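PDB 1E0C: sulfurtransferase from Azotobacter vinelandii, which probably catalyses the transfer of sulfur from thiosulfate to cyanide, as a rhodanese with two rhodanese-like domains. Local coordinates for residues D2-L7 and V83-D88; P8-P13 and A243-Y248; A18-P23 and G39-A44; T118-L121 and P126-R129. One frame throughout, in Å; residues are numbered along the deposited sequence.

Contact 1. Residues D2-L7 and V83-D88; sequences DDFASL and VYVVYD
Phe4 reaches from the N-terminal arm to two valines of strand 83-87, and its side chain meets them one after the other. At its base, CB lies 3.9 Å from CG1 of Val83, and CG is almost as near to the same methyl. Because CG stands anti to the carbonyl carbon (chi1 -74°), the ring passes obliquely over the strand, its base over Val83 and its far atoms at Val85, whose side chain it crosses at about a right angle. There CE2 comes within 3.6 Å of Val85 CG2, with CD2 and CZ a little farther from that methyl. Beyond the valines, the ring also meets His111 and touches Leu25, on the two strands that flank 83-87 in the parallel sheet of the first rhodanese-like domain. A type I turn from Phe4 to Leu7 then leads the chain away. Beta-branched valines suit a buried strand, and a flat ring is broad enough to meet both at once. Were the ring cut back to an alanine here, Val85 CG2 would probably lose its aromatic partner, and the arm part of its hold on the sheet. With no hydrogen bond between the two segments, the contact is purely apolar, and its hold depends on shape and burial.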
loop_
_atom_site.group_PDB
_atom_site.type_symbol
_atom_site.label_atom_id
_atom_site.label_comp_id
_atom_site.label_asym_id
_atom_site.label_seq_id
_atom_site.Cartn_x
_atom_site.Cartn_y
_atom_site.Cartn_z
ATOM N N ASP A 2 1.195 4.319 -22.066
ATOM C CA ASP A 2 0.586 3.624 -23.173
ATOM C C ASP A 2 -0.877 3.274 -22.964
ATOM O O ASP A 2 -1.701 4.158 -22.724
ATOM C CB ASP A 2 1.402 2.403 -23.588
ATOM C CG ASP A 2 2.804 2.762 -24.044
ATOM O OD1 ASP A 2 2.964 3.800 -24.719
ATOM O OD2 ASP A 2 3.746 2.004 -23.728
ATOM N N ASP A 3 -1.218 1.997 -23.042
ATOM C CA ASP A 3 -2.566 1.480 -23.012
ATOM C C ASP A 3 -3.345 1.792 -21.743
ATOM O O ASP A 3 -4.566 1.605 -21.700
ATOM C CB ASP A 3 -2.538 -0.047 -23.200
ATOM C CG ASP A 3 -3.676 -0.560 -24.056
ATOM O OD1 ASP A 3 -4.601 0.222 -24.361
ATOM O OD2 ASP A 3 -3.642 -1.752 -24.437
ATOM N N PHE A 4 -2.657 2.211 -20.698
ATOM C CA PHE A 4 -3.240 2.464 -19.396
ATOM C C PHE A 4 -3.348 3.951 -19.074
ATOM O O PHE A 4 -3.934 4.324 -18.056
ATOM C CB PHE A 4 -2.349 1.809 -18.320
ATOM C CG PHE A 4 -2.477 0.314 -18.269
ATOM C CD1 PHE A 4 -1.742 -0.476 -19.142
ATOM C CD2 PHE A 4 -3.317 -0.299 -17.358
ATOM C CE1 PHE A 4 -1.846 -1.854 -19.094
ATOM C CE2 PHE A 4 -3.427 -1.676 -17.311
ATOM C CZ PHE A 4 -2.689 -2.450 -18.183
ATOM N N ALA A 5 -2.739 4.795 -19.894
ATOM C CA ALA A 5 -2.656 6.219 -19.644
ATOM C C ALA A 5 -3.984 6.924 -19.448
ATOM O O ALA A 5 -4.042 7.905 -18.695
ATOM C CB ALA A 5 -1.836 6.905 -20.730
ATOM N N SER A 6 -5.068 6.448 -20.054
ATOM C CA SER A 6 -6.357 7.123 -19.895
ATOM C C SER A 6 -7.034 6.787 -18.576
ATOM O O SER A 6 -8.040 7.403 -18.218
ATOM C CB SER A 6 -7.281 6.735 -21.058
ATOM O OG SER A 6 -7.559 5.345 -21.007
ATOM N N LEU A 7 -6.572 5.752 -17.882
ATOM C CA LEU A 7 -7.235 5.292 -16.669
ATOM C C LEU A 7 -6.768 6.031 -15.419
ATOM O O LEU A 7 -5.617 6.443 -15.316
ATOM C CB LEU A 7 -6.986 3.792 -16.472
ATOM C CG LEU A 7 -7.426 2.877 -17.620
ATOM C CD1 LEU A 7 -6.828 1.487 -17.432
ATOM C CD2 LEU A 7 -8.948 2.798 -17.664
ATOM N N VAL A 83 4.351 -0.189 -16.758
ATOM C CA VAL A 83 3.153 0.260 -16.058
ATOM C C VAL A 83 2.732 -0.874 -15.119
ATOM O O VAL A 83 2.469 -1.988 -15.568
ATOM C CB VAL A 83 1.972 0.608 -16.972
ATOM C CG1 VAL A 83 0.797 1.081 -16.107
ATOM C CG2 VAL A 83 2.335 1.704 -17.967
ATOM N N TYR A 84 2.783 -0.605 -13.815
ATOM C CA TYR A 84 2.451 -1.628 -12.843
ATOM C C TYR A 84 0.942 -1.623 -12.572
ATOM O O TYR A 84 0.327 -0.560 -12.513
ATOM C CB TYR A 84 3.164 -1.394 -11.505
ATOM C CG TYR A 84 4.654 -1.664 -11.568
ATOM C CD1 TYR A 84 5.507 -0.738 -12.130
ATOM C CD2 TYR A 84 5.177 -2.852 -11.055
ATOM C CE1 TYR A 84 6.878 -0.959 -12.187
ATOM C CE2 TYR A 84 6.544 -3.078 -11.106
ATOM C CZ TYR A 84 7.371 -2.155 -11.693
ATOM O OH TYR A 84 8.731 -2.380 -11.740
ATOM N N VAL A 85 0.393 -2.815 -12.499
ATOM C CA VAL A 85 -0.955 -3.014 -11.963
ATOM C C VAL A 85 -0.808 -3.948 -10.768
ATOM O O VAL A 85 -0.098 -4.954 -10.863
ATOM C CB VAL A 85 -1.949 -3.588 -12.971
ATOM C CG1 VAL A 85 -3.286 -3.867 -12.287
ATOM C CG2 VAL A 85 -2.142 -2.594 -14.112
ATOM N N VAL A 86 -1.318 -3.515 -9.622
ATOM C CA VAL A 86 -1.027 -4.222 -8.379
ATOM C C VAL A 86 -2.291 -4.742 -7.725
ATOM O O VAL A 86 -3.292 -4.019 -7.626
ATOM C CB VAL A 86 -0.319 -3.247 -7.401
ATOM C CG1 VAL A 86 0.214 -3.994 -6.199
ATOM C CG2 VAL A 86 0.781 -2.475 -8.119
ATOM N N TYR A 87 -2.235 -5.956 -7.184
ATOM C CA TYR A 87 -3.376 -6.486 -6.456
ATOM C C TYR A 87 -2.985 -7.443 -5.345
ATOM O O TYR A 87 -1.900 -8.018 -5.332
ATOM C CB TYR A 87 -4.353 -7.177 -7.408
ATOM C CG TYR A 87 -3.914 -8.515 -7.959
ATOM C CD1 TYR A 87 -3.219 -8.590 -9.159
ATOM C CD2 TYR A 87 -4.266 -9.697 -7.323
ATOM C CE1 TYR A 87 -2.840 -9.816 -9.687
ATOM C CE2 TYR A 87 -3.911 -10.932 -7.852
ATOM C CZ TYR A 87 -3.195 -10.970 -9.031
ATOM O OH TYR A 87 -2.858 -12.191 -9.579
ATOM N N ASP A 88 -3.937 -7.665 -4.446
ATOM C CA ASP A 88 -3.795 -8.694 -3.425
ATOM C C ASP A 88 -5.147 -9.374 -3.266
ATOM O O ASP A 88 -6.010 -9.160 -4.136
ATOM C CB ASP A 88 -3.233 -8.132 -2.135
ATOM C CG ASP A 88 -4.114 -7.070 -1.501
ATOM O OD1 ASP A 88 -5.347 -7.253 -1.496
ATOM O OD2 ASP A 88 -3.545 -6.094 -0.983
#

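Contact 2. Residues P8-P13 and A243-Y248; sequences PLVIEP and AKALGY
Leu9 and Val10 meet the C-terminal end of helix 235-245 through methyl groups, and every contact between the two segments is van der Waals in kind. The first set is methyl against helix backbone. Leu9 extends with CG anti to its backbone N (chi1 -163°), which carries CD1 to the helix, 3.8 Å from Ala245 CA and as close to Ala245 N. Alanine suits this place because its short side chain lets the leucine come right down to the backbone. The same leucine methyl lies 4.0 Å from CB of Lys244, so it spans two consecutive helix residues. The second set is methyl against methyl: Val10 CG2 rests 3.5 Å from Ala245 CB. Lys244 offers only the base of its side chain; its chain bends at chi2 and chi3, and the charged end leads away from the apolar patch.

The contact joins the two rhodanese-like domains. Strand 10-11 is an outermost strand of the first domain's parallel sheet, bonded through its backbone to Tyr112 and Asn114, while helix 235-245 belongs to the second domain.

No hydrogen bond crosses between the segments; polar groups find partners within each segment or among neighbours. The helix ends in a Schellman motif, with Tyr248 N bonded to Ala243 O and Gly247 N to Lys244 O, each at 3.0 Å. Gly247 makes the reversal with a positive phi of 90°, where a beta carbon would collide with the carbonyl oxygen of the residue before, so glycine is the natural choice. Glu12, the N-cap of helix 13-17, adds a salt bridge to Arg206.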
loop_
_atom_site.group_PDB
_atom_site.type_symbol
_atom_site.label_atom_id
_atom_site.label_comp_id
_atom_site.label_asym_id
_atom_site.label_seq_id
_atom_site.Cartn_x
_atom_site.Cartn_y
_atom_site.Cartn_z
ATOM N N PRO A 8 -7.637 6.078 -14.420
ATOM C CA PRO A 8 -7.284 6.630 -13.119
ATOM C C PRO A 8 -6.437 5.604 -12.367
ATOM O O PRO A 8 -6.270 4.469 -12.837
ATOM C CB PRO A 8 -8.629 6.807 -12.429
ATOM C CG PRO A 8 -9.513 5.776 -13.038
ATOM C CD PRO A 8 -9.013 5.533 -14.433
ATOM N N LEU A 9 -5.989 5.988 -11.181
ATOM C CA LEU A 9 -5.125 5.086 -10.407
ATOM C C LEU A 9 -5.839 3.781 -10.099
ATOM O O LEU A 9 -5.292 2.692 -10.288
ATOM C CB LEU A 9 -4.701 5.778 -9.115
ATOM C CG LEU A 9 -3.510 5.191 -8.359
ATOM C CD1 LEU A 9 -3.028 6.182 -7.297
ATOM C CD2 LEU A 9 -3.868 3.865 -7.711
ATOM N N VAL A 10 -7.047 3.886 -9.550
ATOM C CA VAL A 10 -7.824 2.697 -9.194
ATOM C C VAL A 10 -8.643 2.247 -10.396
ATOM O O VAL A 10 -9.414 3.039 -10.949
ATOM C CB VAL A 10 -8.738 2.978 -7.993
ATOM C CG1 VAL A 10 -9.681 1.821 -7.721
ATOM C CG2 VAL A 10 -7.903 3.298 -6.752
ATOM N N ILE A 11 -8.326 1.065 -10.922
ATOM C CA ILE A 11 -9.035 0.567 -12.103
ATOM C C ILE A 11 -9.876 -0.641 -11.754
ATOM O O ILE A 11 -9.706 -1.258 -10.705
ATOM C CB ILE A 11 -8.040 0.229 -13.233
ATOM C CG1 ILE A 11 -7.219 -1.011 -12.863
ATOM C CG2 ILE A 11 -7.123 1.423 -13.468
ATOM C CD1 ILE A 11 -6.230 -1.425 -13.944
ATOM N N GLU A 12 -10.814 -1.006 -12.634
ATOM C CA GLU A 12 -11.674 -2.152 -12.348
ATOM C C GLU A 12 -11.151 -3.395 -13.073
ATOM O O GLU A 12 -10.390 -3.291 -14.032
ATOM C CB GLU A 12 -13.101 -1.831 -12.834
ATOM C CG GLU A 12 -13.712 -0.617 -12.126
ATOM C CD GLU A 12 -13.985 -0.886 -10.660
ATOM O OE1 GLU A 12 -14.330 -2.037 -10.331
ATOM O OE2 GLU A 12 -13.858 0.030 -9.816
ATOM N N PRO A 13 -11.600 -4.556 -12.644
ATOM C CA PRO A 13 -11.247 -5.816 -13.286
ATOM C C PRO A 13 -11.458 -5.782 -14.785
ATOM O O PRO A 13 -10.616 -6.270 -15.546
ATOM C CB PRO A 13 -12.158 -6.824 -12.602
ATOM C CG PRO A 13 -12.338 -6.260 -11.222
ATOM C CD PRO A 13 -12.463 -4.768 -11.453
ATOM N N ALA A 243 -5.541 7.670 -0.284
ATOM C CA ALA A 243 -5.262 9.104 -0.343
ATOM C C ALA A 243 -4.661 9.494 -1.685
ATOM O O ALA A 243 -5.039 10.517 -2.263
ATOM C CB ALA A 243 -4.377 9.558 0.806
ATOM N N LYS A 244 -3.728 8.684 -2.191
ATOM C CA LYS A 244 -3.143 8.960 -3.499
ATOM C C LYS A 244 -4.231 8.887 -4.590
ATOM O O LYS A 244 -4.229 9.703 -5.497
ATOM C CB LYS A 244 -2.080 7.929 -3.872
ATOM C CG LYS A 244 -1.102 7.569 -2.775
ATOM C CD LYS A 244 0.296 8.067 -3.054
ATOM C CE LYS A 244 0.445 9.555 -2.830
ATOM N NZ LYS A 244 1.502 10.139 -3.708
ATOM N N ALA A 245 -5.052 7.849 -4.506
ATOM C CA ALA A 245 -6.085 7.601 -5.509
ATOM C C ALA A 245 -7.105 8.737 -5.549
ATOM O O ALA A 245 -7.548 9.125 -6.628
ATOM C CB ALA A 245 -6.792 6.285 -5.204
ATOM N N LEU A 246 -7.375 9.353 -4.400
ATOM C CA LEU A 246 -8.315 10.468 -4.348
ATOM C C LEU A 246 -7.686 11.775 -4.802
ATOM O O LEU A 246 -8.375 12.799 -4.859
ATOM C CB LEU A 246 -8.894 10.636 -2.941
ATOM C CG LEU A 246 -9.808 9.501 -2.456
ATOM C CD1 LEU A 246 -10.183 9.713 -0.996
ATOM C CD2 LEU A 246 -11.069 9.443 -3.317
ATOM N N GLY A 247 -6.390 11.777 -5.076
ATOM C CA GLY A 247 -5.688 12.944 -5.568
ATOM C C GLY A 247 -5.115 13.827 -4.474
ATOM O O GLY A 247 -4.818 15.001 -4.719
ATOM N N TYR A 248 -4.969 13.299 -3.261
ATOM C CA TYR A 248 -4.368 14.120 -2.187
ATOM C C TYR A 248 -2.910 14.381 -2.565
ATOM O O TYR A 248 -2.175 13.434 -2.857
ATOM C CB TYR A 248 -4.453 13.386 -0.864
ATOM C CG TYR A 248 -5.785 13.325 -0.156
ATOM C CD1 TYR A 248 -6.947 12.945 -0.807
ATOM C CD2 TYR A 248 -5.867 13.604 1.205
ATOM C CE1 TYR A 248 -8.153 12.857 -0.132
ATOM C CE2 TYR A 248 -7.064 13.505 1.891
ATOM C CZ TYR A 248 -8.212 13.147 1.210
ATOM O OH TYR A 248 -9.416 13.065 1.884
#

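Contact 3. Residues A18-P23 and G39-A44; sequences ARLSAP and GHIPGA
Leu20 points from one turn into another, and its two methyls divide their work between Pro42 and Ile41. With CG turned to the backbone-N side (chi1 -76°), the fork faces segment 39-44. CD1 meets the proline ring, 4.1 Å from Pro42 CB and nearly as close to CG and CD, the leucine and proline side chains meeting obliquely. CD2 turns to the isoleucine, 3.8 Å from Ile41 CG2, and here the two side chains cross at about a right angle; it also lies 3.6 Å from the carbonyl O of Pro42. A forked leucine suits this place because a single residue can touch both neighbours. Shortening the side chain to an alanine here would probably open a gap beside the proline ring and leave Ile41 CG2 without this methyl.

The polar link is made by water. One water donates to Leu20 O at 2.7 Å and to Pro42 O at 2.8 Å, joining two carbonyl oxygens that could not hydrogen-bond to each other. Beyond the contact, Ile41 and Pro42 also pack on Trp120 of helix 116-122.

Each segment is itself shaped by a reverse turn. Arg19 to Ala22 form a type I turn, and Ile41 to Ala44 a type II turn, whose Gly43 takes the positive phi (91°) favoured by glycine at that position. These are the connections leading into strands 25-29 and 45-46, the kind of helix-to-strand loops from which the alpha/beta rhodanese fold is assembled.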
loop_
_atom_site.group_PDB
_atom_site.type_symbol
_atom_site.label_atom_id
_atom_site.label_comp_id
_atom_site.label_asym_id
_atom_site.label_seq_id
_atom_site.Cartn_x
_atom_site.Cartn_y
_atom_site.Cartn_z
ATOM N N ALA A 18 -9.089 -6.297 -20.304
ATOM C CA ALA A 18 -8.958 -5.820 -21.669
ATOM C C ALA A 18 -7.507 -5.527 -22.037
ATOM O O ALA A 18 -7.184 -5.323 -23.205
ATOM C CB ALA A 18 -9.766 -4.524 -21.824
ATOM N N ARG A 19 -6.649 -5.386 -21.027
ATOM C CA ARG A 19 -5.281 -4.939 -21.235
ATOM C C ARG A 19 -4.245 -5.941 -20.740
ATOM O O ARG A 19 -3.064 -5.582 -20.669
ATOM C CB ARG A 19 -5.073 -3.594 -20.506
ATOM C CG ARG A 19 -5.869 -2.439 -21.112
ATOM C CD ARG A 19 -5.803 -1.197 -20.236
ATOM N NE ARG A 19 -6.535 -0.072 -20.813
ATOM C CZ ARG A 19 -7.858 0.060 -20.778
ATOM N NH1 ARG A 19 -8.624 -0.848 -20.187
ATOM N NH2 ARG A 19 -8.437 1.100 -21.365
ATOM N N LEU A 20 -4.618 -7.192 -20.508
ATOM C CA LEU A 20 -3.704 -8.195 -19.977
ATOM C C LEU A 20 -2.477 -8.444 -20.843
ATOM O O LEU A 20 -1.438 -8.882 -20.329
ATOM C CB LEU A 20 -4.416 -9.533 -19.753
ATOM C CG LEU A 20 -5.324 -9.625 -18.523
ATOM C CD1 LEU A 20 -6.071 -10.948 -18.511
ATOM C CD2 LEU A 20 -4.518 -9.430 -17.242
ATOM N N SER A 21 -2.604 -8.266 -22.151
ATOM C CA SER A 21 -1.484 -8.518 -23.052
ATOM C C SER A 21 -0.696 -7.272 -23.396
ATOM O O SER A 21 0.185 -7.298 -24.264
ATOM C CB SER A 21 -1.985 -9.235 -24.311
ATOM O OG SER A 21 -2.647 -8.315 -25.156
ATOM N N ALA A 22 -0.948 -6.147 -22.723
ATOM C CA ALA A 22 -0.163 -4.933 -22.995
ATOM C C ALA A 22 1.295 -5.204 -22.643
ATOM O O ALA A 22 1.572 -5.736 -21.563
ATOM C CB ALA A 22 -0.709 -3.776 -22.162
ATOM N N PRO A 23 2.213 -4.945 -23.562
ATOM C CA PRO A 23 3.609 -5.299 -23.388
ATOM C C PRO A 23 4.267 -4.564 -22.230
ATOM O O PRO A 23 5.188 -5.096 -21.614
ATOM C CB PRO A 23 4.273 -4.940 -24.714
ATOM C CG PRO A 23 3.333 -3.984 -25.367
ATOM C CD PRO A 23 1.953 -4.396 -24.918
ATOM N N GLY A 39 -4.356 -20.164 -8.528
ATOM C CA GLY A 39 -4.780 -19.482 -9.752
ATOM C C GLY A 39 -4.633 -17.974 -9.585
ATOM O O GLY A 39 -5.081 -17.422 -8.581
ATOM N N HIS A 40 -3.908 -17.346 -10.500
ATOM C CA HIS A 40 -3.681 -15.907 -10.423
ATOM C C HIS A 40 -4.202 -15.234 -11.681
ATOM O O HIS A 40 -4.542 -15.908 -12.657
ATOM C CB HIS A 40 -2.207 -15.594 -10.172
ATOM C CG HIS A 40 -1.268 -16.307 -11.103
ATOM N ND1 HIS A 40 -0.632 -17.475 -10.742
ATOM C CD2 HIS A 40 -0.849 -16.016 -12.354
ATOM C CE1 HIS A 40 0.119 -17.890 -11.747
ATOM N NE2 HIS A 40 0.016 -17.024 -12.739
ATOM N N ILE A 41 -4.243 -13.902 -11.674
ATOM C CA ILE A 41 -4.651 -13.193 -12.899
ATOM C C ILE A 41 -3.579 -13.423 -13.956
ATOM O O ILE A 41 -2.385 -13.413 -13.646
ATOM C CB ILE A 41 -4.820 -11.692 -12.586
ATOM C CG1 ILE A 41 -5.927 -11.548 -11.514
ATOM C CG2 ILE A 41 -5.194 -10.921 -13.844
ATOM C CD1 ILE A 41 -6.136 -10.103 -11.086
ATOM N N PRO A 42 -3.967 -13.763 -15.175
ATOM C CA PRO A 42 -3.013 -14.158 -16.201
ATOM C C PRO A 42 -1.874 -13.182 -16.380
ATOM O O PRO A 42 -2.066 -11.980 -16.579
ATOM C CB PRO A 42 -3.877 -14.266 -17.461
ATOM C CG PRO A 42 -5.193 -14.727 -16.908
ATOM C CD PRO A 42 -5.371 -13.895 -15.645
ATOM N N GLY A 43 -0.639 -13.692 -16.286
ATOM C CA GLY A 43 0.533 -12.845 -16.497
ATOM C C GLY A 43 1.028 -12.221 -15.195
ATOM O O GLY A 43 2.081 -11.573 -15.177
ATOM N N ALA A 44 0.297 -12.437 -14.106
ATOM C CA ALA A 44 0.698 -11.866 -12.821
ATOM C C ALA A 44 2.005 -12.496 -12.326
ATOM O O ALA A 44 2.249 -13.688 -12.509
ATOM C CB ALA A 44 -0.364 -12.090 -11.753
HETATM O O HOH W 1 -0.782 -9.825 -17.870
#

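Contact 4. Residues T118-L121 and P126-R129; sequences TAWL and PLSR
Trp120 donates its indole N-H to the carbonyl O of Pro126, and this bond marks the tight side of the contact. NE1 to O is 2.7 Å with an N-H...O angle of 158°. The oxygen lies close to the plane of the indole, at its edge, whereas the donor sits above the plane of the carbonyl group, 37° out of it. The indole leaves the helix toward segment 126-129 because CG lies opposite the backbone N (chi1 -170°). CZ2 adds an apolar touch, 3.9 Å from Pro126 CD, the two side chains approaching at about a right angle. Tryptophan suits a buried position here because it fills a large volume while its single N-H is satisfied by the chain.

Helix 116-122, part of the first rhodanese-like domain, also packs this indole against Pro13, Leu16 and Gln17 of helix 13-17, and Pro126 touches Gln17 there.

Toward solvent the contact is purely apolar. Pro126 is itself exposed, so the bonded carbonyl belongs to an outward-lying residue. Leu127 is exposed too, yet the end of its side chain comes back to the helix: CD1 lies 3.6 Å from Leu121 CD2, the two leucines crossing at about a right angle, and CD2 is 3.9 Å from Trp120 CD1, approaching the ring obliquely. Leu121 and Leu127 both touch Arg35 of helix 33-38, and leucine suits position 127 because its forked end can touch both Trp120 and Leu121.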
loop_
_atom_site.group_PDB
_atom_site.type_symbol
_atom_site.label_atom_id
_atom_site.label_comp_id
_atom_site.label_asym_id
_atom_site.label_seq_id
_atom_site.Cartn_x
_atom_site.Cartn_y
_atom_site.Cartn_z
ATOM N N THR A 118 -10.208 -10.575 -5.052
ATOM C CA THR A 118 -11.578 -10.779 -4.573
ATOM C C THR A 118 -12.573 -10.333 -5.645
ATOM O O THR A 118 -13.462 -11.102 -6.008
ATOM C CB THR A 118 -11.823 -9.963 -3.288
ATOM O OG1 THR A 118 -10.689 -10.158 -2.426
ATOM C CG2 THR A 118 -13.073 -10.454 -2.569
ATOM N N ALA A 119 -12.379 -9.141 -6.185
ATOM C CA ALA A 119 -13.279 -8.615 -7.212
ATOM C C ALA A 119 -13.126 -9.381 -8.521
ATOM O O ALA A 119 -14.108 -9.682 -9.202
ATOM C CB ALA A 119 -13.010 -7.128 -7.417
ATOM N N TRP A 120 -11.893 -9.734 -8.866
ATOM C CA TRP A 120 -11.622 -10.544 -10.051
ATOM C C TRP A 120 -12.381 -11.868 -9.977
ATOM O O TRP A 120 -13.089 -12.231 -10.922
ATOM C CB TRP A 120 -10.116 -10.832 -10.160
ATOM C CG TRP A 120 -9.699 -11.446 -11.465
ATOM C CD1 TRP A 120 -9.554 -12.778 -11.732
ATOM C CD2 TRP A 120 -9.328 -10.751 -12.660
ATOM N NE1 TRP A 120 -9.141 -12.948 -13.037
ATOM C CE2 TRP A 120 -8.966 -11.724 -13.616
ATOM C CE3 TRP A 120 -9.262 -9.400 -13.022
ATOM C CZ2 TRP A 120 -8.580 -11.380 -14.909
ATOM C CZ3 TRP A 120 -8.857 -9.060 -14.294
ATOM C CH2 TRP A 120 -8.525 -10.055 -15.235
ATOM N N LEU A 121 -12.254 -12.572 -8.854
ATOM C CA LEU A 121 -12.932 -13.856 -8.696
ATOM C C LEU A 121 -14.448 -13.688 -8.635
ATOM O O LEU A 121 -15.197 -14.528 -9.150
ATOM C CB LEU A 121 -12.459 -14.591 -7.455
ATOM C CG LEU A 121 -10.997 -15.046 -7.396
ATOM C CD1 LEU A 121 -10.626 -15.414 -5.965
ATOM C CD2 LEU A 121 -10.772 -16.233 -8.325
ATOM N N PRO A 126 -10.790 -14.830 -15.833
ATOM C CA PRO A 126 -9.862 -15.917 -16.116
ATOM C C PRO A 126 -8.744 -16.007 -15.088
ATOM O O PRO A 126 -8.276 -14.989 -14.580
ATOM C CB PRO A 126 -9.314 -15.601 -17.497
ATOM C CG PRO A 126 -10.236 -14.607 -18.097
ATOM C CD PRO A 126 -10.866 -13.862 -16.946
ATOM N N LEU A 127 -8.328 -17.234 -14.796
ATOM C CA LEU A 127 -7.192 -17.469 -13.909
ATOM C C LEU A 127 -6.102 -18.239 -14.659
ATOM O O LEU A 127 -6.375 -18.956 -15.622
ATOM C CB LEU A 127 -7.614 -18.247 -12.669
ATOM C CG LEU A 127 -8.529 -17.503 -11.686
ATOM C CD1 LEU A 127 -8.922 -18.415 -10.534
ATOM C CD2 LEU A 127 -7.833 -16.250 -11.167
ATOM N N SER A 128 -4.880 -18.104 -14.171
ATOM C CA SER A 128 -3.749 -18.839 -14.734
ATOM C C SER A 128 -2.937 -19.483 -13.616
ATOM O O SER A 128 -2.832 -18.937 -12.520
ATOM C CB SER A 128 -2.878 -17.914 -15.570
ATOM O OG SER A 128 -1.710 -18.569 -16.051
ATOM N N ARG A 129 -2.391 -20.672 -13.895
ATOM C CA ARG A 129 -1.496 -21.303 -12.925
ATOM C C ARG A 129 -0.070 -21.311 -13.480
ATOM O O ARG A 129 0.849 -21.877 -12.895
ATOM C CB ARG A 129 -1.984 -22.709 -12.592
ATOM C CG ARG A 129 -3.380 -22.722 -11.983
ATOM C CD ARG A 129 -3.773 -24.119 -11.523
ATOM N NE ARG A 129 -2.895 -24.572 -10.451
ATOM C CZ ARG A 129 -2.954 -25.754 -9.857
ATOM N NH1 ARG A 129 -3.879 -26.636 -10.207
ATOM N NH2 ARG A 129 -2.087 -26.043 -8.892
#

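Overall arrangement
Contacts 1, 3 and 4 all belong to the first rhodanese-like domain, whereas contact 2 ties its outermost strand 10-11 to helix 235-245 of the second. Contacts 1 and 2 reach the same parallel sheet, their centres 11 Å apart, and meet where Val85 packs on Ile11. Their segments alternate along the chain; the first segments, 2-7 and 8-13, follow directly on each other. Contact 3, whose segments lie between those of contact 1, joins it through Asp3 with Arg19 and Tyr87 with Ile41. Contact 4 follows later but lies only 10 Å from contact 3, centre to centre, linked by His40 with Ser128; Pro13 packs on its Trp120 and Ala119. The N-terminal arm thus connects the first domain's sheet to the second domain.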